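Local coordinates for proline dehydrogenase (Bradyrhizobium japonicum USDA 110, PDB 3HAZ), which probably oxidises proline to glutamate in two steps, pairing an FAD-dependent proline dehydrogenase with an NAD-dependent 1-pyrroline-5-carboxylate dehydrogenase in one chain, at residues A[662-671]-A[688-699]; A[949-957]-A[965-973]. All blocks are in the same frame, centred on the assembly; numbering follows the deposited sequence.

Contact 1: A[662-671]-A[688-699]; sequences PLAIFLGQVT and TPRIAREAVALL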
loop_
_atom_site.group_PDB
_atom_site.type_symbol
_atom_site.label_atom_id
_atom_site.label_comp_id
_atom_site.label_asym_id
_atom_site.label_seq_id
_atom_site.Cartn_x
_atom_site.Cartn_y
_atom_site.Cartn_z
ATOM N N PRO A 662 -27.444 31.906 -24.448
ATOM C CA PRO A 662 -28.362 31.204 -25.349
ATOM C C PRO A 662 -27.838 29.836 -25.734
ATOM O O PRO A 662 -28.597 29.003 -26.226
ATOM C CB PRO A 662 -28.390 32.095 -26.604
ATOM C CG PRO A 662 -27.626 33.317 -26.281
ATOM C CD PRO A 662 -26.739 33.008 -25.121
ATOM N N LEU A 663 -26.543 29.622 -25.545
ATOM C CA LEU A 663 -25.937 28.343 -25.882
ATOM C C LEU A 663 -25.598 27.512 -24.647
ATOM O O LEU A 663 -26.016 26.360 -24.543
ATOM C CB LEU A 663 -24.684 28.539 -26.739
ATOM C CG LEU A 663 -23.931 27.240 -27.026
ATOM C CD1 LEU A 663 -24.807 26.330 -27.853
ATOM C CD2 LEU A 663 -22.602 27.511 -27.733
ATOM N N ALA A 664 -24.853 28.094 -23.709
ATOM C CA ALA A 664 -24.308 27.315 -22.593
ATOM C C ALA A 664 -25.355 26.912 -21.561
ATOM O O ALA A 664 -25.367 25.777 -21.097
ATOM C CB ALA A 664 -23.144 28.050 -21.923
ATOM N N ILE A 665 -26.222 27.844 -21.191
ATOM C CA ILE A 665 -27.267 27.546 -20.224
ATOM C C ILE A 665 -28.314 26.667 -20.881
ATOM O O ILE A 665 -28.859 25.756 -20.255
ATOM C CB ILE A 665 -27.912 28.830 -19.678
ATOM C CG1 ILE A 665 -26.969 29.493 -18.678
ATOM C CG2 ILE A 665 -29.252 28.520 -19.010
ATOM C CD1 ILE A 665 -27.552 30.715 -18.026
ATOM N N PHE A 666 -28.581 26.941 -22.155
ATOM C CA PHE A 666 -29.453 26.084 -22.943
ATOM C C PHE A 666 -28.971 24.639 -22.884
ATOM O O PHE A 666 -29.729 23.744 -22.511
ATOM C CB PHE A 666 -29.525 26.550 -24.400
ATOM C CG PHE A 666 -30.315 25.625 -25.282
ATOM C CD1 PHE A 666 -31.695 25.735 -25.364
ATOM C CD2 PHE A 666 -29.682 24.616 -25.996
ATOM C CE1 PHE A 666 -32.433 24.870 -26.162
ATOM C CE2 PHE A 666 -30.413 23.740 -26.796
ATOM C CZ PHE A 666 -31.788 23.868 -26.877
ATOM N N LEU A 667 -27.708 24.423 -23.245
ATOM C CA LEU A 667 -27.127 23.080 -23.292
ATOM C C LEU A 667 -26.882 22.485 -21.911
ATOM O O LEU A 667 -27.022 21.280 -21.718
ATOM C CB LEU A 667 -25.823 23.081 -24.095
ATOM C CG LEU A 667 -25.996 23.029 -25.612
ATOM C CD1 LEU A 667 -24.650 23.045 -26.317
ATOM C CD2 LEU A 667 -26.793 21.788 -25.992
ATOM N N GLY A 668 -26.501 23.327 -20.956
ATOM C CA GLY A 668 -26.292 22.868 -19.597
ATOM C C GLY A 668 -27.538 22.177 -19.066
ATOM O O GLY A 668 -27.484 21.031 -18.619
ATOM N N GLN A 669 -28.667 22.874 -19.128
ATOM C CA GLN A 669 -29.927 22.341 -18.625
ATOM C C GLN A 669 -30.352 21.101 -19.402
ATOM O O GLN A 669 -30.803 20.121 -18.819
ATOM C CB GLN A 669 -31.023 23.406 -18.702
ATOM C CG GLN A 669 -30.709 24.650 -17.887
ATOM C CD GLN A 669 -31.889 25.582 -17.764
ATOM O OE1 GLN A 669 -32.170 26.091 -16.684
ATOM N NE2 GLN A 669 -32.593 25.808 -18.871
ATOM N N VAL A 670 -30.202 21.151 -20.721
ATOM C CA VAL A 670 -30.662 20.066 -21.581
ATOM C C VAL A 670 -29.856 18.779 -21.391
ATOM O O VAL A 670 -30.432 17.708 -21.189
ATOM C CB VAL A 670 -30.675 20.487 -23.058
ATOM C CG1 VAL A 670 -30.886 19.271 -23.958
ATOM C CG2 VAL A 670 -31.772 21.524 -23.295
ATOM N N THR A 671 -28.528 18.894 -21.428
ATOM C CA THR A 671 -27.653 17.736 -21.279
ATOM C C THR A 671 -27.714 17.141 -19.872
ATOM O O THR A 671 -27.534 15.943 -19.699
ATOM C CB THR A 671 -26.183 18.058 -21.635
ATOM O OG1 THR A 671 -25.693 19.105 -20.785
ATOM C CG2 THR A 671 -26.057 18.479 -23.098
ATOM N N THR A 688 -33.479 34.174 -29.053
ATOM C CA THR A 688 -32.319 33.380 -29.461
ATOM C C THR A 688 -32.626 31.932 -29.855
ATOM O O THR A 688 -31.980 31.006 -29.363
ATOM C CB THR A 688 -31.247 33.390 -28.353
ATOM O OG1 THR A 688 -31.852 33.055 -27.097
ATOM C CG2 THR A 688 -30.624 34.768 -28.243
ATOM N N PRO A 689 -33.602 31.734 -30.757
ATOM C CA PRO A 689 -33.980 30.385 -31.190
ATOM C C PRO A 689 -32.975 29.756 -32.154
ATOM O O PRO A 689 -32.878 28.534 -32.193
ATOM C CB PRO A 689 -35.298 30.631 -31.931
ATOM C CG PRO A 689 -35.132 32.021 -32.466
ATOM C CD PRO A 689 -34.514 32.747 -31.318
ATOM N N ARG A 690 -32.254 30.564 -32.927
ATOM C CA ARG A 690 -31.383 30.008 -33.960
ATOM C C ARG A 690 -30.250 29.169 -33.376
ATOM O O ARG A 690 -30.054 28.015 -33.768
ATOM C CB ARG A 690 -30.834 31.105 -34.874
ATOM N N ILE A 691 -29.509 29.737 -32.431
ATOM C CA ILE A 691 -28.419 28.989 -31.821
ATOM C C ILE A 691 -28.941 27.755 -31.089
ATOM O O ILE A 691 -28.288 26.713 -31.074
ATOM C CB ILE A 691 -27.548 29.858 -30.881
ATOM C CG1 ILE A 691 -26.329 29.061 -30.414
ATOM C CG2 ILE A 691 -28.355 30.357 -29.693
ATOM C CD1 ILE A 691 -25.214 29.920 -29.868
ATOM N N ALA A 692 -30.125 27.875 -30.495
ATOM C CA ALA A 692 -30.756 26.748 -29.818
ATOM C C ALA A 692 -31.042 25.614 -30.800
ATOM O O ALA A 692 -30.781 24.445 -30.507
ATOM C CB ALA A 692 -32.037 27.189 -29.131
ATOM N N ARG A 693 -31.580 25.962 -31.966
ATOM C CA ARG A 693 -31.838 24.964 -32.998
ATOM C C ARG A 693 -30.531 24.325 -33.490
ATOM O O ARG A 693 -30.478 23.123 -33.733
ATOM C CB ARG A 693 -32.636 25.562 -34.168
ATOM C CG ARG A 693 -33.145 24.508 -35.156
ATOM C CD ARG A 693 -34.194 25.062 -36.122
ATOM N NE ARG A 693 -33.660 26.128 -36.964
ATOM C CZ ARG A 693 -34.290 26.639 -38.017
ATOM N NH1 ARG A 693 -35.484 26.180 -38.364
ATOM N NH2 ARG A 693 -33.723 27.609 -38.723
ATOM N N GLU A 694 -29.480 25.132 -33.626
ATOM C CA GLU A 694 -28.175 24.607 -34.017
ATOM C C GLU A 694 -27.643 23.636 -32.962
ATOM O O GLU A 694 -27.103 22.581 -33.289
ATOM C CB GLU A 694 -27.174 25.745 -34.232
ATOM C CG GLU A 694 -27.458 26.612 -35.452
ATOM C CD GLU A 694 -26.921 26.016 -36.742
ATOM O OE1 GLU A 694 -26.612 24.806 -36.765
ATOM O OE2 GLU A 694 -26.806 26.763 -37.738
ATOM N N ALA A 695 -27.800 24.001 -31.695
ATOM C CA ALA A 695 -27.341 23.165 -30.594
ATOM C C ALA A 695 -28.055 21.813 -30.586
ATOM O O ALA A 695 -27.422 20.761 -30.481
ATOM C CB ALA A 695 -27.542 23.884 -29.265
ATOM N N VAL A 696 -29.378 21.848 -30.696
ATOM C CA VAL A 696 -30.172 20.626 -30.725
ATOM C C VAL A 696 -29.749 19.714 -31.877
ATOM O O VAL A 696 -29.560 18.513 -31.687
ATOM C CB VAL A 696 -31.684 20.934 -30.814
ATOM C CG1 VAL A 696 -32.475 19.673 -31.147
ATOM C CG2 VAL A 696 -32.172 21.548 -29.505
ATOM N N ALA A 697 -29.594 20.281 -33.070
ATOM C CA ALA A 697 -29.166 19.483 -34.215
ATOM C C ALA A 697 -27.791 18.881 -33.939
ATOM O O ALA A 697 -27.497 17.752 -34.337
ATOM C CB ALA A 697 -29.150 20.325 -35.495
ATOM N N LEU A 698 -26.953 19.634 -33.236
ATOM C CA LEU A 698 -25.626 19.150 -32.888
ATOM C C LEU A 698 -25.712 17.990 -31.898
ATOM O O LEU A 698 -24.971 17.013 -32.012
ATOM C CB LEU A 698 -24.760 20.288 -32.327
ATOM C CG LEU A 698 -23.303 19.965 -31.982
ATOM C CD1 LEU A 698 -22.435 21.220 -32.033
ATOM C CD2 LEU A 698 -23.201 19.289 -30.620
ATOM N N LEU A 699 -26.612 18.099 -30.925
ATOM C CA LEU A 699 -26.796 17.032 -29.948
ATOM C C LEU A 699 -27.291 15.756 -30.618
ATOM O O LEU A 699 -26.827 14.663 -30.296
ATOM C CB LEU A 699 -27.772 17.451 -28.852
ATOM C CG LEU A 699 -27.222 18.354 -27.742
ATOM C CD1 LEU A 699 -28.344 18.741 -26.803
ATOM C CD2 LEU A 699 -26.110 17.649 -26.980
HETATM O O HOH W 1 -31.372 29.895 -26.881
#

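Contact 2: A[949-957]-A[965-973]; sequences AVVGVQPFG and GPKAGGPHY. With NAD (nicotinamide-adenine-dinucleotide), chain D; SO4 (sulfate ion), chain E.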
loop_
_atom_site.group_PDB
_atom_site.type_symbol
_atom_site.label_atom_id
_atom_site.label_comp_id
_atom_site.label_asym_id
_atom_site.label_seq_id
_atom_site.Cartn_x
_atom_site.Cartn_y
_atom_site.Cartn_z
ATOM N N ALA A 949 -18.379 32.180 -13.788
ATOM C CA ALA A 949 -18.271 30.930 -13.051
ATOM C C ALA A 949 -17.851 29.808 -13.993
ATOM O O ALA A 949 -18.370 29.692 -15.104
ATOM C CB ALA A 949 -19.587 30.595 -12.375
ATOM N N VAL A 950 -16.896 28.996 -13.552
ATOM C CA VAL A 950 -16.360 27.925 -14.377
ATOM C C VAL A 950 -16.967 26.584 -13.968
ATOM O O VAL A 950 -16.967 26.231 -12.789
ATOM C CB VAL A 950 -14.828 27.859 -14.284
ATOM C CG1 VAL A 950 -14.303 26.641 -15.036
ATOM C CG2 VAL A 950 -14.206 29.150 -14.835
ATOM N N VAL A 951 -17.487 25.846 -14.947
ATOM C CA VAL A 951 -18.118 24.543 -14.686
ATOM C C VAL A 951 -17.178 23.600 -13.932
ATOM O O VAL A 951 -16.027 23.394 -14.334
ATOM C CB VAL A 951 -18.586 23.858 -15.993
ATOM C CG1 VAL A 951 -19.087 22.436 -15.712
ATOM C CG2 VAL A 951 -19.669 24.703 -16.689
ATOM N N GLY A 952 -17.674 23.040 -12.833
ATOM C CA GLY A 952 -16.902 22.108 -12.035
ATOM C C GLY A 952 -15.916 22.796 -11.109
ATOM O O GLY A 952 -15.270 22.142 -10.291
ATOM N N VAL A 953 -15.798 24.113 -11.234
ATOM C CA VAL A 953 -14.867 24.883 -10.408
ATOM C C VAL A 953 -15.636 25.813 -9.473
ATOM O O VAL A 953 -15.452 25.773 -8.259
ATOM C CB VAL A 953 -13.895 25.691 -11.282
ATOM C CG1 VAL A 953 -12.950 26.539 -10.415
ATOM C CG2 VAL A 953 -13.113 24.748 -12.195
ATOM N N GLN A 954 -16.495 26.652 -10.046
ATOM C CA GLN A 954 -17.456 27.416 -9.258
ATOM C C GLN A 954 -18.876 26.937 -9.551
ATOM O O GLN A 954 -19.554 27.497 -10.418
ATOM C CB GLN A 954 -17.353 28.925 -9.531
ATOM C CG GLN A 954 -16.035 29.549 -9.077
ATOM C CD GLN A 954 -15.056 29.741 -10.214
ATOM O OE1 GLN A 954 -15.456 29.872 -11.371
ATOM N NE2 GLN A 954 -13.760 29.779 -9.888
ATOM N N PRO A 955 -19.324 25.882 -8.849
ATOM C CA PRO A 955 -20.740 25.505 -8.979
ATOM C C PRO A 955 -21.555 26.762 -8.751
ATOM O O PRO A 955 -21.340 27.460 -7.758
ATOM C CB PRO A 955 -20.941 24.507 -7.839
ATOM C CG PRO A 955 -19.577 23.868 -7.679
ATOM C CD PRO A 955 -18.586 24.983 -7.943
ATOM N N PHE A 956 -22.444 27.069 -9.682
ATOM C CA PHE A 956 -23.068 28.372 -9.714
ATOM C C PHE A 956 -24.571 28.307 -9.454
ATOM O O PHE A 956 -25.265 27.448 -9.990
ATOM C CB PHE A 956 -22.783 29.049 -11.055
ATOM C CG PHE A 956 -23.361 30.427 -11.157
ATOM C CD1 PHE A 956 -22.657 31.522 -10.678
ATOM C CD2 PHE A 956 -24.615 30.631 -11.713
ATOM C CE1 PHE A 956 -23.191 32.798 -10.754
ATOM C CE2 PHE A 956 -25.152 31.908 -11.799
ATOM C CZ PHE A 956 -24.438 32.991 -11.320
ATOM N N GLY A 957 -25.069 29.229 -8.636
ATOM C CA GLY A 957 -26.487 29.292 -8.336
ATOM C C GLY A 957 -26.745 29.800 -6.934
ATOM O O GLY A 957 -25.969 29.544 -6.010
ATOM N N GLY A 965 -31.748 25.935 -6.244
ATOM C CA GLY A 965 -30.761 24.868 -6.237
ATOM C C GLY A 965 -31.360 23.658 -6.946
ATOM O O GLY A 965 -32.535 23.681 -7.305
ATOM N N PRO A 966 -30.553 22.610 -7.181
ATOM C CA PRO A 966 -29.127 22.576 -6.851
ATOM C C PRO A 966 -28.334 23.451 -7.821
ATOM O O PRO A 966 -28.883 23.944 -8.810
ATOM C CB PRO A 966 -28.740 21.101 -7.052
ATOM C CG PRO A 966 -29.960 20.415 -7.610
ATOM C CD PRO A 966 -30.955 21.452 -7.996
ATOM N N LYS A 967 -27.052 23.632 -7.530
ATOM C CA LYS A 967 -26.183 24.490 -8.328
ATOM C C LYS A 967 -25.799 23.827 -9.645
ATOM O O LYS A 967 -25.276 22.717 -9.653
ATOM C CB LYS A 967 -24.905 24.817 -7.544
ATOM C CG LYS A 967 -25.039 25.902 -6.470
ATOM C CD LYS A 967 -23.778 25.891 -5.600
ATOM C CE LYS A 967 -23.548 27.202 -4.835
ATOM N NZ LYS A 967 -23.162 28.296 -5.750
ATOM N N ALA A 968 -26.049 24.516 -10.754
ATOM C CA ALA A 968 -25.553 24.084 -12.056
ATOM C C ALA A 968 -24.028 23.972 -12.032
ATOM O O ALA A 968 -23.348 24.770 -11.382
ATOM C CB ALA A 968 -25.992 25.074 -13.137
ATOM N N GLY A 969 -23.497 22.979 -12.736
ATOM C CA GLY A 969 -22.060 22.789 -12.842
ATOM C C GLY A 969 -21.409 22.387 -11.531
ATOM O O GLY A 969 -20.222 22.642 -11.314
ATOM N N GLY A 970 -22.195 21.771 -10.651
ATOM C CA GLY A 970 -21.691 21.264 -9.384
ATOM C C GLY A 970 -22.137 19.825 -9.155
ATOM O O GLY A 970 -22.927 19.280 -9.929
ATOM N N PRO A 971 -21.643 19.200 -8.081
ATOM C CA PRO A 971 -21.837 17.763 -7.860
ATOM C C PRO A 971 -23.227 17.370 -7.363
ATOM O O PRO A 971 -23.489 16.176 -7.242
ATOM C CB PRO A 971 -20.786 17.426 -6.794
ATOM C CG PRO A 971 -20.568 18.705 -6.056
ATOM C CD PRO A 971 -20.803 19.824 -7.046
ATOM N N HIS A 972 -24.101 18.335 -7.092
ATOM C CA HIS A 972 -25.433 18.006 -6.582
ATOM C C HIS A 972 -26.533 18.214 -7.616
ATOM O O HIS A 972 -27.714 18.092 -7.303
ATOM C CB HIS A 972 -25.751 18.823 -5.327
ATOM C CG HIS A 972 -24.766 18.622 -4.221
ATOM N ND1 HIS A 972 -24.793 17.521 -3.395
ATOM C CD2 HIS A 972 -23.716 19.374 -3.815
ATOM C CE1 HIS A 972 -23.803 17.604 -2.524
ATOM N NE2 HIS A 972 -23.134 18.719 -2.759
ATOM N N TYR A 973 -26.139 18.514 -8.849
ATOM C CA TYR A 973 -27.091 18.901 -9.892
ATOM C C TYR A 973 -27.865 17.733 -10.508
ATOM O O TYR A 973 -29.098 17.759 -10.573
ATOM C CB TYR A 973 -26.351 19.655 -10.993
ATOM C CG TYR A 973 -27.217 20.486 -11.915
ATOM C CD1 TYR A 973 -27.939 21.576 -11.433
ATOM C CD2 TYR A 973 -27.274 20.209 -13.278
ATOM C CE1 TYR A 973 -28.712 22.355 -12.284
ATOM C CE2 TYR A 973 -28.041 20.980 -14.133
ATOM C CZ TYR A 973 -28.757 22.049 -13.632
ATOM O OH TYR A 973 -29.513 22.811 -14.486
HETATM P PA NAD D . -37.588 35.622 -18.479
HETATM O O1A NAD D . -38.341 35.303 -17.057
HETATM O O2A NAD D . -38.083 36.893 -19.031
HETATM O O5B NAD D . -37.940 34.366 -19.521
HETATM C C5B NAD D . -36.951 33.374 -19.764
HETATM C C4B NAD D . -37.564 32.115 -20.397
HETATM O O4B NAD D . -38.864 31.696 -19.831
HETATM C C3B NAD D . -37.900 32.230 -21.940
HETATM O O3B NAD D . -37.474 31.237 -22.822
HETATM C C2B NAD D . -39.365 32.653 -21.895
HETATM O O2B NAD D . -40.093 32.801 -23.094
HETATM C C1B NAD D . -39.860 31.752 -20.849
HETATM N N9A NAD D . -41.132 32.226 -20.285
HETATM C C8A NAD D . -41.588 33.504 -20.232
HETATM N N7A NAD D . -42.862 33.488 -19.592
HETATM C C5A NAD D . -43.165 32.148 -19.256
HETATM C C6A NAD D . -44.262 31.570 -18.628
HETATM N N6A NAD D . -45.366 32.408 -18.190
HETATM N N1A NAD D . -44.300 30.228 -18.422
HETATM C C2A NAD D . -43.246 29.434 -18.841
HETATM N N3A NAD D . -42.165 30.001 -19.460
HETATM C C4A NAD D . -42.125 31.363 -19.668
HETATM O O3 NAD D . -35.923 35.654 -18.272
HETATM P PN NAD D . -34.956 36.340 -19.452
HETATM O O1N NAD D . -35.540 37.855 -19.822
HETATM O O2N NAD D . -34.952 35.492 -20.646
HETATM O O5D NAD D . -33.392 36.486 -18.889
HETATM C C5D NAD D . -33.093 37.441 -17.880
HETATM C C4D NAD D . -33.274 36.879 -16.454
HETATM O O4D NAD D . -32.823 35.474 -16.229
HETATM C C3D NAD D . -32.710 37.672 -15.198
HETATM O O3D NAD D . -33.596 38.071 -14.180
HETATM C C2D NAD D . -31.507 36.775 -14.833
HETATM O O2D NAD D . -30.692 37.059 -13.712
HETATM C C1D NAD D . -32.077 35.431 -15.030
HETATM N N1N NAD D . -30.969 34.480 -15.190
HETATM C C2N NAD D . -30.483 33.794 -14.061
HETATM C C3N NAD D . -29.370 32.861 -14.210
HETATM C C7N NAD D . -28.846 32.103 -12.977
HETATM O O7N NAD D . -28.099 31.204 -13.126
HETATM N N7N NAD D . -29.375 32.401 -11.661
HETATM C C4N NAD D . -28.755 32.645 -15.543
HETATM C C5N NAD D . -29.241 33.325 -16.663
HETATM C C6N NAD D . -30.371 34.269 -16.517
HETATM S S SO4 E . -21.650 34.175 -15.127
HETATM O O1 SO4 E . -21.111 33.733 -13.839
HETATM O O2 SO4 E . -23.110 34.191 -15.050
HETATM O O3 SO4 E . -21.179 35.517 -15.453
HETATM O O4 SO4 E . -21.197 33.258 -16.171
HETATM O O HOH W 2 -20.649 26.418 -12.861
#

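Contact 1: A[662-671]-A[688-699]
Phe666 lies across helix 689-699, its ring fixed on three sides. Ala692 CB sits over one face, 4.0 Å from the centroid of the Phe666 ring and 20° off its normal, a CH-pi contact; Val670 CG2, one helical turn on, covers the opposite face, and Val696 CG2 meets the edge 3.5 Å from Phe666 CZ. With CG anti to the backbone N (chi1 175°), the ring of Phe666 is carried out toward the neighbouring helix. Ala695, having only a methyl, lets Leu663 CD1, the Phe666 ring and Leu667 CD2 converge on its CB. One turn earlier, Ile691 splits its branches: CG2 packs on Pro662 CB, while CD1 is pressed against Leu663 CB at 3.5 Å, tighter than usual. Toward the C-termini, Leu667 and Leu699 run past each other in opposite directions, CD2 of the former 3.5 Å from CD1 of the latter. At the N-terminal end a water donates to both Pro662 O (3.0 Å) and Thr688 O (2.8 Å), tying the two loop residues together. The axes of 664-671 and 689-699 approach to 10.3 Å and cross at -40°. Glu610 accepts from the N-H groups of Leu663 and Ala664, and Glu599 from those of Arg690 and Ile691, so a carboxylate holds each helix start. These are successive helices of the NAD-binding Rossmann-type domain, joined through strand 679-683; apart from the water bridge, their cohesion is apolar.

Contact 2: A[949-957]-A[965-973]
Lys967 lays its side chain along residues 955-957, and its ammonium group gathers main-chain carbonyls. NZ of Lys967 donates to Pro955 O at 2.8 Å, from above the carbonyl plane, and to Gly957 O at 3.1 Å, in plane on a lone pair. The bend at chi4 (-70°) turns NZ back to these oxygens, and Gly938 O takes a further bond from it. Pro955 O also accepts from Asn939 ND2 and from Thr982 OG1 of the second subunit; Asn939 OD1 receives Gly957 N. Beside the lysine, Phe956 N donates to Ala968 O at 3.0 Å, nearly straight (166°), in a single antiparallel bridge of the hydrogen-bonded kind. The type II turn Lys967-Gly970 then brings round Gly969 O, which accepts from Gly952 N in a more bent bond of 143°. Gly969, at positive phi, lies with its CA beside Val951 CG1 (4.1 Å). Two arms of the long loop between strands 939-942 and 978-986 of the aldehyde dehydrogenase fold are thereby stitched together at the subunit interface, where Glu980 of the second subunit accepts from Lys967 N. The Phe956 side chain leads off toward the active site, next to Cys794, the predicted nucleophile: its CE2 is 3.3 Å from the nicotinamide carboxamide oxygen O7N of NAD, met at the ring edge. Within 949-957, Gln954 OE1 accepts from Val950 N and its NE2 donates to Asn643 of the second subunit. Ala949 N donates to sulfate O1 at 3.1 Å; Ser795, Arg793 and Gly948 also bond to this ion, which probably came from the crystallisation liquor.

How the contacts relate
Contact 1 lies in the nucleotide-binding part of the aldehyde dehydrogenase fold and contact 2 in the loop that brings Phe956 to the predicted catalytic Cys794; their centres are about 19 Å apart. They meet where Tyr973 OH packs on Gln669 CG at 4.0 Å, the Tyr973 side chain also touching Ala672 of helix 664-675. Helix 604-629 touches both: Leu663 packs on its Ala614, Val951 on its Asp616, Phe617 and Tyr620, and its Tyr621 OH accepts from Gly969 N. Bound NAD links them too: Ile665, in segment 662-671 but taking no part in the helix pairing, touches the dinucleotide, whereas the side chains of Phe956 and Cys794 come within about 4 Å at their nearest atoms.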